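Local coordinates for cytochrome c (Hydrogenophilus thermoluteolus, PDB 2D0S), which probably carries electrons between redox partners, using the iron of a covalently attached heme c, at residues Glu2-Ala7 / Glu65-Lys70; Ala12-Asp17 / Pro23-Val28; Lys30-Thr33 / Lys39-Glu42. All blocks are in the same frame, centred on the assembly; numbering follows the deposited sequence.

Contact 1. Residues Glu2-Ala7 / Glu65-Lys70; sequences EALAKA and EADIEK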
loop_
_atom_site.group_PDB
_atom_site.type_symbol
_atom_site.label_atom_id
_atom_site.label_comp_id
_atom_site.label_asym_id
_atom_site.label_seq_id
_atom_site.Cartn_x
_atom_site.Cartn_y
_atom_site.Cartn_z
ATOM N N GLU A 2 -8.474 -2.693 7.439
ATOM C CA GLU A 2 -8.881 -3.427 6.257
ATOM C C GLU A 2 -10.099 -2.817 5.510
ATOM O O GLU A 2 -10.161 -2.849 4.252
ATOM C CB GLU A 2 -9.143 -4.895 6.586
ATOM C CG GLU A 2 -9.353 -5.748 5.325
ATOM C CD GLU A 2 -9.703 -7.193 5.629
ATOM O OE1 GLU A 2 -9.206 -7.748 6.638
ATOM O OE2 GLU A 2 -10.477 -7.768 4.848
ATOM N N ALA A 3 -11.087 -2.314 6.258
ATOM C CA ALA A 3 -12.307 -1.823 5.639
ATOM C C ALA A 3 -11.989 -0.540 4.877
ATOM O O ALA A 3 -12.577 -0.253 3.834
ATOM C CB ALA A 3 -13.393 -1.553 6.727
ATOM N N LEU A 4 -11.089 0.254 5.434
ATOM C CA LEU A 4 -10.662 1.479 4.794
ATOM C C LEU A 4 -9.880 1.190 3.469
ATOM O O LEU A 4 -10.105 1.838 2.435
ATOM C CB LEU A 4 -9.790 2.273 5.753
ATOM C CG LEU A 4 -9.758 3.805 5.785
ATOM C CD1 LEU A 4 -8.341 4.301 6.000
ATOM C CD2 LEU A 4 -10.394 4.527 4.649
ATOM N N ALA A 5 -8.992 0.214 3.517
ATOM C CA ALA A 5 -8.198 -0.147 2.364
ATOM C C ALA A 5 -9.122 -0.511 1.231
ATOM O O ALA A 5 -8.960 -0.046 0.074
ATOM C CB ALA A 5 -7.268 -1.339 2.699
ATOM N N LYS A 6 -10.110 -1.324 1.561
ATOM C CA LYS A 6 -11.107 -1.749 0.598
ATOM C C LYS A 6 -12.014 -0.579 0.114
ATOM O O LYS A 6 -12.256 -0.438 -1.058
ATOM C CB LYS A 6 -11.897 -2.970 1.168
ATOM C CG LYS A 6 -13.230 -3.198 0.587
ATOM C CD LYS A 6 -13.139 -4.058 -0.640
ATOM C CE LYS A 6 -14.528 -4.366 -1.206
ATOM N NZ LYS A 6 -14.424 -5.228 -2.430
ATOM N N ALA A 7 -12.417 0.302 1.005
ATOM C CA ALA A 7 -13.209 1.470 0.595
ATOM C C ALA A 7 -12.422 2.359 -0.331
ATOM O O ALA A 7 -13.001 3.073 -1.102
ATOM C CB ALA A 7 -13.688 2.297 1.834
ATOM N N GLU A 65 -4.307 11.994 2.668
ATOM C CA GLU A 65 -3.071 11.518 3.208
ATOM C C GLU A 65 -3.211 10.877 4.623
ATOM O O GLU A 65 -2.578 9.847 4.920
ATOM C CB GLU A 65 -2.062 12.660 3.168
ATOM C CG GLU A 65 -0.808 12.412 3.956
ATOM C CD GLU A 65 0.280 13.424 3.628
ATOM O OE1 GLU A 65 0.922 13.931 4.582
ATOM O OE2 GLU A 65 0.446 13.736 2.418
ATOM N N ALA A 66 -4.157 11.378 5.420
ATOM C CA ALA A 66 -4.458 10.770 6.722
ATOM C C ALA A 66 -5.000 9.371 6.572
ATOM O O ALA A 66 -4.708 8.497 7.388
ATOM C CB ALA A 66 -5.432 11.622 7.464
ATOM N N ASP A 67 -5.802 9.146 5.532
ATOM C CA ASP A 67 -6.343 7.820 5.286
ATOM C C ASP A 67 -5.306 6.901 4.772
ATOM O O ASP A 67 -5.216 5.764 5.232
ATOM C CB ASP A 67 -7.477 7.869 4.302
ATOM C CG ASP A 67 -8.720 8.510 4.893
ATOM O OD1 ASP A 67 -8.785 8.666 6.126
ATOM O OD2 ASP A 67 -9.639 8.809 4.118
ATOM N N ILE A 68 -4.492 7.386 3.829
ATOM C CA ILE A 68 -3.417 6.576 3.317
ATOM C C ILE A 68 -2.518 6.098 4.474
ATOM O O ILE A 68 -2.197 4.921 4.568
ATOM C CB ILE A 68 -2.565 7.332 2.274
ATOM C CG1 ILE A 68 -3.405 7.630 1.037
ATOM C CG2 ILE A 68 -1.362 6.490 1.908
ATOM C CD1 ILE A 68 -2.712 8.547 0.035
ATOM N N GLU A 69 -2.125 7.010 5.361
ATOM C CA GLU A 69 -1.226 6.618 6.461
ATOM C C GLU A 69 -1.845 5.553 7.384
ATOM O O GLU A 69 -1.191 4.608 7.763
ATOM C CB GLU A 69 -0.795 7.833 7.262
ATOM C CG GLU A 69 0.211 7.532 8.371
ATOM C CD GLU A 69 0.408 8.724 9.286
ATOM O OE1 GLU A 69 0.858 8.539 10.413
ATOM O OE2 GLU A 69 0.024 9.823 8.895
ATOM N N LYS A 70 -3.105 5.724 7.732
ATOM C CA LYS A 70 -3.874 4.678 8.401
ATOM C C LYS A 70 -3.747 3.284 7.701
ATOM O O LYS A 70 -3.540 2.271 8.359
ATOM C CB LYS A 70 -5.343 5.109 8.452
ATOM C CG LYS A 70 -6.139 4.600 9.619
ATOM C CD LYS A 70 -7.289 5.644 9.992
ATOM C CE LYS A 70 -8.275 5.095 11.054
ATOM N NZ LYS A 70 -8.295 3.565 11.164
#
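L4 lies broadside to K70, their side chains crossing at about a right angle, and its CD1 methyl makes the closest approaches from the 2-7 side. The methyl meets the turn of helix 65-75 that faces it: it comes to 3.5 Å from the backbone O of D67, with CB of D67 and CB of K70 each 4.0 Å from the same CD1 atom. It therefore rests mainly against the stems of two polar side chains and a carbonyl. Both L4 torsions are off the staggered values (chi1 -147°, chi2 -140°), which swings CD1 toward D67 O and K70 CB. The closest pair of CA atoms, L4 and D67, is still 7.7 Å apart, and the single leucine spans that separation. This is the outer margin of the packing between N-terminal and C-terminal helices that characterises class I cytochromes c; alongside, L4 and A5 touch I71, and A5 and E2 touch W74. Within the D67 side chain, CB is the part nearest CD1, the carboxylate lying slightly farther off. K70 runs out past the leucine and bends at its last torsion, so that NZ finds its salt-bridge partner outside the two segments, at OD2 of D1. The other oxygen of that carboxylate, OD1, accepts from the backbone N of L4, making D1 a polar bridge between the two helices beside the apolar touch.

Contact 2. Residues Ala12-Asp17 / Pro23-Val28; sequences ACHAID and PSYKDV. With HEC (heme c), chain B.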
loop_
_atom_site.group_PDB
_atom_site.type_symbol
_atom_site.label_atom_id
_atom_site.label_comp_id
_atom_site.label_asym_id
_atom_site.label_seq_id
_atom_site.Cartn_x
_atom_site.Cartn_y
_atom_site.Cartn_z
ATOM N N ALA A 12 -8.326 -3.972 -5.094
ATOM C CA ALA A 12 -8.509 -4.396 -6.459
ATOM C C ALA A 12 -7.179 -4.954 -6.880
ATOM O O ALA A 12 -7.128 -5.855 -7.689
ATOM C CB ALA A 12 -8.902 -3.216 -7.367
ATOM N N CYS A 13 -6.094 -4.291 -6.433
ATOM C CA CYS A 13 -4.756 -4.623 -6.936
ATOM C C CYS A 13 -3.866 -5.355 -5.932
ATOM O O CYS A 13 -2.755 -5.698 -6.261
ATOM C CB CYS A 13 -4.084 -3.328 -7.328
ATOM S SG CYS A 13 -4.594 -2.412 -8.816
ATOM N N HIS A 14 -4.316 -5.455 -4.678
ATOM C CA HIS A 14 -3.509 -5.988 -3.590
ATOM C C HIS A 14 -4.409 -6.903 -2.771
ATOM O O HIS A 14 -5.543 -6.539 -2.468
ATOM C CB HIS A 14 -3.019 -4.872 -2.614
ATOM C CG HIS A 14 -2.026 -3.917 -3.195
ATOM N ND1 HIS A 14 -0.681 -4.213 -3.291
ATOM C CD2 HIS A 14 -2.149 -2.614 -3.555
ATOM C CE1 HIS A 14 -0.030 -3.160 -3.759
ATOM N NE2 HIS A 14 -0.900 -2.180 -3.955
ATOM N N ALA A 15 -3.843 -7.985 -2.265
ATOM C CA ALA A 15 -4.517 -8.826 -1.304
ATOM C C ALA A 15 -3.595 -9.046 -0.124
ATOM O O ALA A 15 -2.403 -8.854 -0.223
ATOM C CB ALA A 15 -4.902 -10.190 -1.952
ATOM N N ILE A 16 -4.152 -9.491 0.983
ATOM C CA ILE A 16 -3.368 -9.776 2.179
ATOM C C ILE A 16 -2.293 -10.855 1.909
ATOM O O ILE A 16 -1.125 -10.638 2.192
ATOM C CB ILE A 16 -4.288 -10.110 3.383
ATOM C CG1 ILE A 16 -5.184 -8.895 3.695
ATOM C CG2 ILE A 16 -3.471 -10.550 4.637
ATOM C CD1 ILE A 16 -5.970 -9.038 4.951
ATOM N N ASP A 17 -2.743 -12.031 1.494
ATOM C CA ASP A 17 -1.888 -13.202 1.313
ATOM C C ASP A 17 -1.477 -13.725 -0.076
ATOM O O ASP A 17 -0.792 -14.727 -0.170
ATOM C CB ASP A 17 -2.667 -14.295 2.083
ATOM C CG ASP A 17 -4.201 -13.970 2.202
ATOM O OD1 ASP A 17 -4.672 -13.747 3.372
ATOM O OD2 ASP A 17 -4.907 -13.831 1.128
ATOM N N PRO A 23 2.108 -6.063 -4.983
ATOM C CA PRO A 23 2.533 -7.069 -4.011
ATOM C C PRO A 23 1.444 -7.322 -2.959
ATOM O O PRO A 23 0.631 -6.416 -2.631
ATOM C CB PRO A 23 3.789 -6.435 -3.378
ATOM C CG PRO A 23 3.593 -4.955 -3.572
ATOM C CD PRO A 23 2.977 -4.874 -4.956
ATOM N N SER A 24 1.543 -8.501 -2.358
ATOM C CA SER A 24 0.678 -8.840 -1.250
ATOM C C SER A 24 1.091 -7.892 -0.127
ATOM O O SER A 24 2.247 -7.456 -0.062
ATOM C CB SER A 24 0.896 -10.314 -0.840
ATOM O OG SER A 24 1.984 -10.483 0.039
ATOM N N TYR A 25 0.151 -7.624 0.777
ATOM C CA TYR A 25 0.402 -6.782 1.928
ATOM C C TYR A 25 1.341 -7.495 2.890
ATOM O O TYR A 25 2.097 -6.863 3.562
ATOM C CB TYR A 25 -0.901 -6.432 2.632
ATOM C CG TYR A 25 -1.704 -5.391 1.890
ATOM C CD1 TYR A 25 -3.081 -5.463 1.853
ATOM C CD2 TYR A 25 -1.072 -4.379 1.165
ATOM C CE1 TYR A 25 -3.818 -4.554 1.153
ATOM C CE2 TYR A 25 -1.808 -3.401 0.523
ATOM C CZ TYR A 25 -3.185 -3.507 0.529
ATOM O OH TYR A 25 -3.958 -2.608 -0.132
ATOM N N LYS A 26 1.307 -8.819 2.915
ATOM C CA LYS A 26 2.224 -9.585 3.771
ATOM C C LYS A 26 3.688 -9.452 3.303
ATOM O O LYS A 26 4.583 -9.354 4.118
ATOM C CB LYS A 26 1.813 -11.069 3.833
ATOM C CG LYS A 26 0.746 -11.420 4.869
ATOM C CD LYS A 26 0.598 -12.967 4.951
ATOM C CE LYS A 26 -0.186 -13.435 6.192
ATOM N NZ LYS A 26 0.579 -13.259 7.479
ATOM N N ASP A 27 3.884 -9.339 1.985
ATOM C CA ASP A 27 5.242 -9.109 1.416
ATOM C C ASP A 27 5.705 -7.669 1.688
ATOM O O ASP A 27 6.906 -7.421 1.931
ATOM C CB ASP A 27 5.245 -9.334 -0.113
ATOM C CG ASP A 27 5.628 -10.770 -0.515
ATOM O OD1 ASP A 27 5.757 -11.002 -1.743
ATOM O OD2 ASP A 27 5.762 -11.666 0.367
ATOM N N VAL A 28 4.739 -6.744 1.703
ATOM C CA VAL A 28 5.062 -5.342 2.001
ATOM C C VAL A 28 5.504 -5.288 3.462
ATOM O O VAL A 28 6.568 -4.769 3.742
ATOM C CB VAL A 28 3.898 -4.342 1.727
ATOM C CG1 VAL A 28 4.240 -2.895 2.349
ATOM C CG2 VAL A 28 3.632 -4.218 0.185
HETATM FE FE HEC B . -0.487 -0.272 -4.440
HETATM C CHA HEC B . 2.875 -0.967 -4.548
HETATM C CHB HEC B . -0.348 0.257 -1.109
HETATM C CHC HEC B . -3.681 0.936 -4.559
HETATM C CHD HEC B . -0.785 -1.364 -7.721
HETATM N NA HEC B . 0.937 -0.356 -3.108
HETATM C C1A HEC B . 2.289 -0.669 -3.335
HETATM C C2A HEC B . 2.996 -0.597 -2.077
HETATM C C3A HEC B . 2.105 -0.303 -1.106
HETATM C C4A HEC B . 0.799 -0.123 -1.742
HETATM C CMA HEC B . 2.399 -0.112 0.415
HETATM C CAA HEC B . 4.516 -0.892 -1.898
HETATM C CBA HEC B . 5.261 0.394 -2.251
HETATM C CGA HEC B . 6.737 0.158 -2.424
HETATM O O1A HEC B . 7.252 -0.891 -1.979
HETATM O O2A HEC B . 7.401 1.051 -2.977
HETATM N NB HEC B . -1.776 0.478 -3.112
HETATM C C1B HEC B . -1.512 0.630 -1.766
HETATM C C2B HEC B . -2.620 1.326 -1.169
HETATM C C3B HEC B . -3.562 1.494 -2.116
HETATM C C4B HEC B . -3.014 1.004 -3.363
HETATM C CMB HEC B . -2.713 1.598 0.347
HETATM C CAB HEC B . -5.001 2.097 -1.975
HETATM C CBB HEC B . -4.969 3.523 -1.374
HETATM N NC HEC B . -1.926 -0.249 -5.843
HETATM C C1C HEC B . -3.206 0.298 -5.683
HETATM C C2C HEC B . -3.983 0.032 -6.871
HETATM C C3C HEC B . -3.108 -0.428 -7.818
HETATM C C4C HEC B . -1.864 -0.728 -7.134
HETATM C CMC HEC B . -5.347 0.717 -7.105
HETATM C CAC HEC B . -3.349 -0.919 -9.298
HETATM C CBC HEC B . -4.415 -0.204 -10.137
HETATM N ND HEC B . 0.880 -1.028 -5.961
HETATM C C1D HEC B . 0.509 -1.364 -7.250
HETATM C C2D HEC B . 1.676 -1.811 -7.971
HETATM C C3D HEC B . 2.798 -1.717 -6.965
HETATM C C4D HEC B . 2.210 -1.228 -5.743
HETATM C CMD HEC B . 1.727 -2.263 -9.439
HETATM C CAD HEC B . 4.279 -1.985 -7.185
HETATM C CBD HEC B . 4.924 -0.642 -7.467
HETATM C CGD HEC B . 6.410 -0.889 -7.666
HETATM O O1D HEC B . 6.729 -1.935 -8.275
HETATM O O2D HEC B . 7.260 -0.047 -7.214
HETATM O O HOH W 1 2.150 -13.305 0.017
#
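In both H14 and Y25, CG stands anti to the carbonyl carbon and beside the backbone N (chi1 -68° in H14), and these two turns bring imidazole and phenol together at the end of the CXXCH heme-binding motif that runs from C10 to H14. C13 is bonded through SG to heme CAC at 2.0 Å, and the neighbouring H14 puts NE2 on the iron, also at 2.0 Å; M57 is the other axial ligand. The far nitrogen of the imidazole is gripped as well: ND1 donates to P23 O at 2.6 Å, nearly straight (172° at the hydrogen), with the acceptor in the ring plane and the donor in the carbonyl plane. Together with the iron bond it fixes the rotation of the imidazole about its bond to CB, and it probably pushes electron density toward NE2 and the iron. Y25 backs the ligand from one side. Its ring is near parallel to the imidazole, the planes 20° apart, but slid so far that the rings barely overlap; what lies over the phenol face is CB of H14, 3.9 Å from the ring centroid, a CH-pi contact. An alanine at Y25 is likely to open a gap beside H14 CB, which would lose the aromatic face it rests on. Two backbone bonds tie the loop after H14 to the first turn of helix 25-31: Y25 N to A15 O, 3.0 Å, and K26 N to I16 O, 3.1 Å. S24 is the N-cap of that helix. Its OG accepts from D27 N at 3.0 Å and also meets a water 2.8 Å from OG, which gives a weak bond to D17 O.

Contact 3. Residues Lys30-Thr33 / Lys39-Glu42; sequences KKYT and KLVE. With HEC (heme c), chain B.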
loop_
_atom_site.group_PDB
_atom_site.type_symbol
_atom_site.label_atom_id
_atom_site.label_comp_id
_atom_site.label_asym_id
_atom_site.label_seq_id
_atom_site.Cartn_x
_atom_site.Cartn_y
_atom_site.Cartn_z
ATOM N N LYS A 30 6.845 -7.614 5.167
ATOM C CA LYS A 30 8.142 -8.311 5.264
ATOM C C LYS A 30 9.314 -7.445 4.765
ATOM O O LYS A 30 10.429 -7.538 5.252
ATOM C CB LYS A 30 8.100 -9.630 4.483
ATOM C CG LYS A 30 7.550 -10.782 5.297
ATOM C CD LYS A 30 7.168 -11.996 4.395
ATOM C CE LYS A 30 6.155 -12.877 5.098
ATOM N NZ LYS A 30 5.745 -14.042 4.199
ATOM N N LYS A 31 9.038 -6.563 3.835
ATOM C CA LYS A 31 10.073 -5.743 3.318
ATOM C C LYS A 31 10.322 -4.483 4.166
ATOM O O LYS A 31 11.428 -3.992 4.219
ATOM C CB LYS A 31 9.767 -5.379 1.882
ATOM C CG LYS A 31 10.973 -4.916 1.097
ATOM C CD LYS A 31 10.727 -5.081 -0.406
ATOM C CE LYS A 31 11.629 -4.146 -1.246
ATOM N NZ LYS A 31 11.663 -2.702 -0.729
ATOM N N TYR A 32 9.281 -3.942 4.802
ATOM C CA TYR A 32 9.442 -2.663 5.505
ATOM C C TYR A 32 9.189 -2.790 6.977
ATOM O O TYR A 32 8.629 -3.823 7.441
ATOM C CB TYR A 32 8.517 -1.617 4.919
ATOM C CG TYR A 32 8.745 -1.397 3.469
ATOM C CD1 TYR A 32 9.812 -0.615 3.029
ATOM C CD2 TYR A 32 7.934 -2.015 2.515
ATOM C CE1 TYR A 32 10.046 -0.418 1.679
ATOM C CE2 TYR A 32 8.145 -1.805 1.151
ATOM C CZ TYR A 32 9.198 -1.007 0.745
ATOM O OH TYR A 32 9.380 -0.756 -0.586
ATOM N N THR A 33 9.422 -1.678 7.691
ATOM C CA THR A 33 8.997 -1.605 9.098
ATOM C C THR A 33 8.265 -0.260 9.328
ATOM O O THR A 33 8.204 0.580 8.425
ATOM C CB THR A 33 10.133 -1.663 10.071
ATOM O OG1 THR A 33 10.894 -0.467 9.921
ATOM C CG2 THR A 33 11.025 -2.894 9.827
ATOM N N LYS A 39 7.757 7.214 3.832
ATOM C CA LYS A 39 8.180 6.837 2.448
ATOM C C LYS A 39 7.070 6.118 1.669
ATOM O O LYS A 39 6.752 6.478 0.532
ATOM C CB LYS A 39 9.445 5.943 2.524
ATOM C CG LYS A 39 9.869 5.305 1.217
ATOM C CD LYS A 39 10.276 3.800 1.409
ATOM C CE LYS A 39 11.631 3.628 2.118
ATOM N NZ LYS A 39 12.740 4.181 1.272
ATOM N N LEU A 40 6.417 5.168 2.322
ATOM C CA LEU A 40 5.334 4.421 1.680
ATOM C C LEU A 40 4.133 5.294 1.368
ATOM O O LEU A 40 3.463 5.101 0.343
ATOM C CB LEU A 40 4.905 3.222 2.557
ATOM C CG LEU A 40 6.006 2.208 2.691
ATOM C CD1 LEU A 40 5.606 1.103 3.662
ATOM C CD2 LEU A 40 6.283 1.644 1.333
ATOM N N VAL A 41 3.783 6.162 2.313
ATOM C CA VAL A 41 2.705 7.077 2.122
ATOM C C VAL A 41 2.906 7.945 0.868
ATOM O O VAL A 41 1.975 8.112 0.096
ATOM C CB VAL A 41 2.481 7.981 3.401
ATOM C CG1 VAL A 41 1.564 9.199 3.071
ATOM C CG2 VAL A 41 1.878 7.149 4.535
ATOM N N GLU A 42 4.113 8.482 0.661
ATOM C CA GLU A 42 4.419 9.254 -0.571
ATOM C C GLU A 42 4.261 8.400 -1.851
ATOM O O GLU A 42 3.743 8.868 -2.869
ATOM C CB GLU A 42 5.839 9.869 -0.523
ATOM C CG GLU A 42 5.872 11.406 -0.563
ATOM C CD GLU A 42 4.851 12.064 0.434
ATOM O OE1 GLU A 42 4.987 11.882 1.685
ATOM O OE2 GLU A 42 3.897 12.736 -0.043
HETATM FE FE HEC B . -0.487 -0.272 -4.440
HETATM C CHA HEC B . 2.875 -0.967 -4.548
HETATM C CHB HEC B . -0.348 0.257 -1.109
HETATM C CHC HEC B . -3.681 0.936 -4.559
HETATM C CHD HEC B . -0.785 -1.364 -7.721
HETATM N NA HEC B . 0.937 -0.356 -3.108
HETATM C C1A HEC B . 2.289 -0.669 -3.335
HETATM C C2A HEC B . 2.996 -0.597 -2.077
HETATM C C3A HEC B . 2.105 -0.303 -1.106
HETATM C C4A HEC B . 0.799 -0.123 -1.742
HETATM C CMA HEC B . 2.399 -0.112 0.415
HETATM C CAA HEC B . 4.516 -0.892 -1.898
HETATM C CBA HEC B . 5.261 0.394 -2.251
HETATM C CGA HEC B . 6.737 0.158 -2.424
HETATM O O1A HEC B . 7.252 -0.891 -1.979
HETATM O O2A HEC B . 7.401 1.051 -2.977
HETATM N NB HEC B . -1.776 0.478 -3.112
HETATM C C1B HEC B . -1.512 0.630 -1.766
HETATM C C2B HEC B . -2.620 1.326 -1.169
HETATM C C3B HEC B . -3.562 1.494 -2.116
HETATM C C4B HEC B . -3.014 1.004 -3.363
HETATM C CMB HEC B . -2.713 1.598 0.347
HETATM C CAB HEC B . -5.001 2.097 -1.975
HETATM C CBB HEC B . -4.969 3.523 -1.374
HETATM N NC HEC B . -1.926 -0.249 -5.843
HETATM C C1C HEC B . -3.206 0.298 -5.683
HETATM C C2C HEC B . -3.983 0.032 -6.871
HETATM C C3C HEC B . -3.108 -0.428 -7.818
HETATM C C4C HEC B . -1.864 -0.728 -7.134
HETATM C CMC HEC B . -5.347 0.717 -7.105
HETATM C CAC HEC B . -3.349 -0.919 -9.298
HETATM C CBC HEC B . -4.415 -0.204 -10.137
HETATM N ND HEC B . 0.880 -1.028 -5.961
HETATM C C1D HEC B . 0.509 -1.364 -7.250
HETATM C C2D HEC B . 1.676 -1.811 -7.971
HETATM C C3D HEC B . 2.798 -1.717 -6.965
HETATM C C4D HEC B . 2.210 -1.228 -5.743
HETATM C CMD HEC B . 1.727 -2.263 -9.439
HETATM C CAD HEC B . 4.279 -1.985 -7.185
HETATM C CBD HEC B . 4.924 -0.642 -7.467
HETATM C CGD HEC B . 6.410 -0.889 -7.666
HETATM O O1D HEC B . 6.729 -1.935 -8.275
HETATM O O2D HEC B . 7.260 -0.047 -7.214
#
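Y32 and L40 bury more surface here than any other residues of the two segments, and their side chains cross obliquely with the leucine lying over one face of the phenol ring. CD2 of L40 is 4.0 Å from the centroid of the Y32 ring, a CH-pi contact in which the methyl stands only 14° off the ring normal. The second branch extends the cover toward the root of the ring, CD1 of L40 being 4.0 Å from CG of Y32. On the opposite face the aliphatic chain of K31 lies over the ring, its CG toward the rim, so the phenol is sandwiched between a lysine stem and a leucine. K39 adds a smaller, oblique touch, CD reaching to 4.2 Å from CE1 of Y32. The arrangement belongs to the propionate end of the heme crevice in a class I cytochrome c, where the chain leaves helix 25-31 and, a few residues on, enters helix 37-46. Y32 is the first residue to leave helical geometry; it turns its ring beside the backbone N (chi1 -58°), and the ring reaches down to the heme. There OH donates to the propionate oxygen O1A at 2.5 Å, a short bond, with O1A near the ring plane. NZ of K31 gives OH a weak bond at 3.0 Å; its charge, near the propionate but not in contact with it, may add to the effect of K43 in keeping it ionised. L40 touches the same propionate arm, CD2 lying 3.9 Å from heme CBA, and it also packs on V72 of helix 65-75. The heme takes further hydrogen bonds from K43 NZ, W52 NE1 and the backbone N of V51.

How the contacts relate
From the N terminus, helix 2-7 leads into the heme-binding loop, and contact 2 closes the first, short loop by folding 12-17 back on the start of helix 25-31. The same helix carries the chain to 30-33, where contact 3 closes a second short loop onto helix 37-46. These two follow in series, and both touch the heme, one at its iron and one at its propionate. Contact 1 closes last and spans the widest stretch, bringing helix 65-75 back to helix 2-7 with both smaller loops enclosed. Direct packing joins the sites: E2 reaches I16 of contact 2, while V41 of contact 3 lies against E65, I68 and E69.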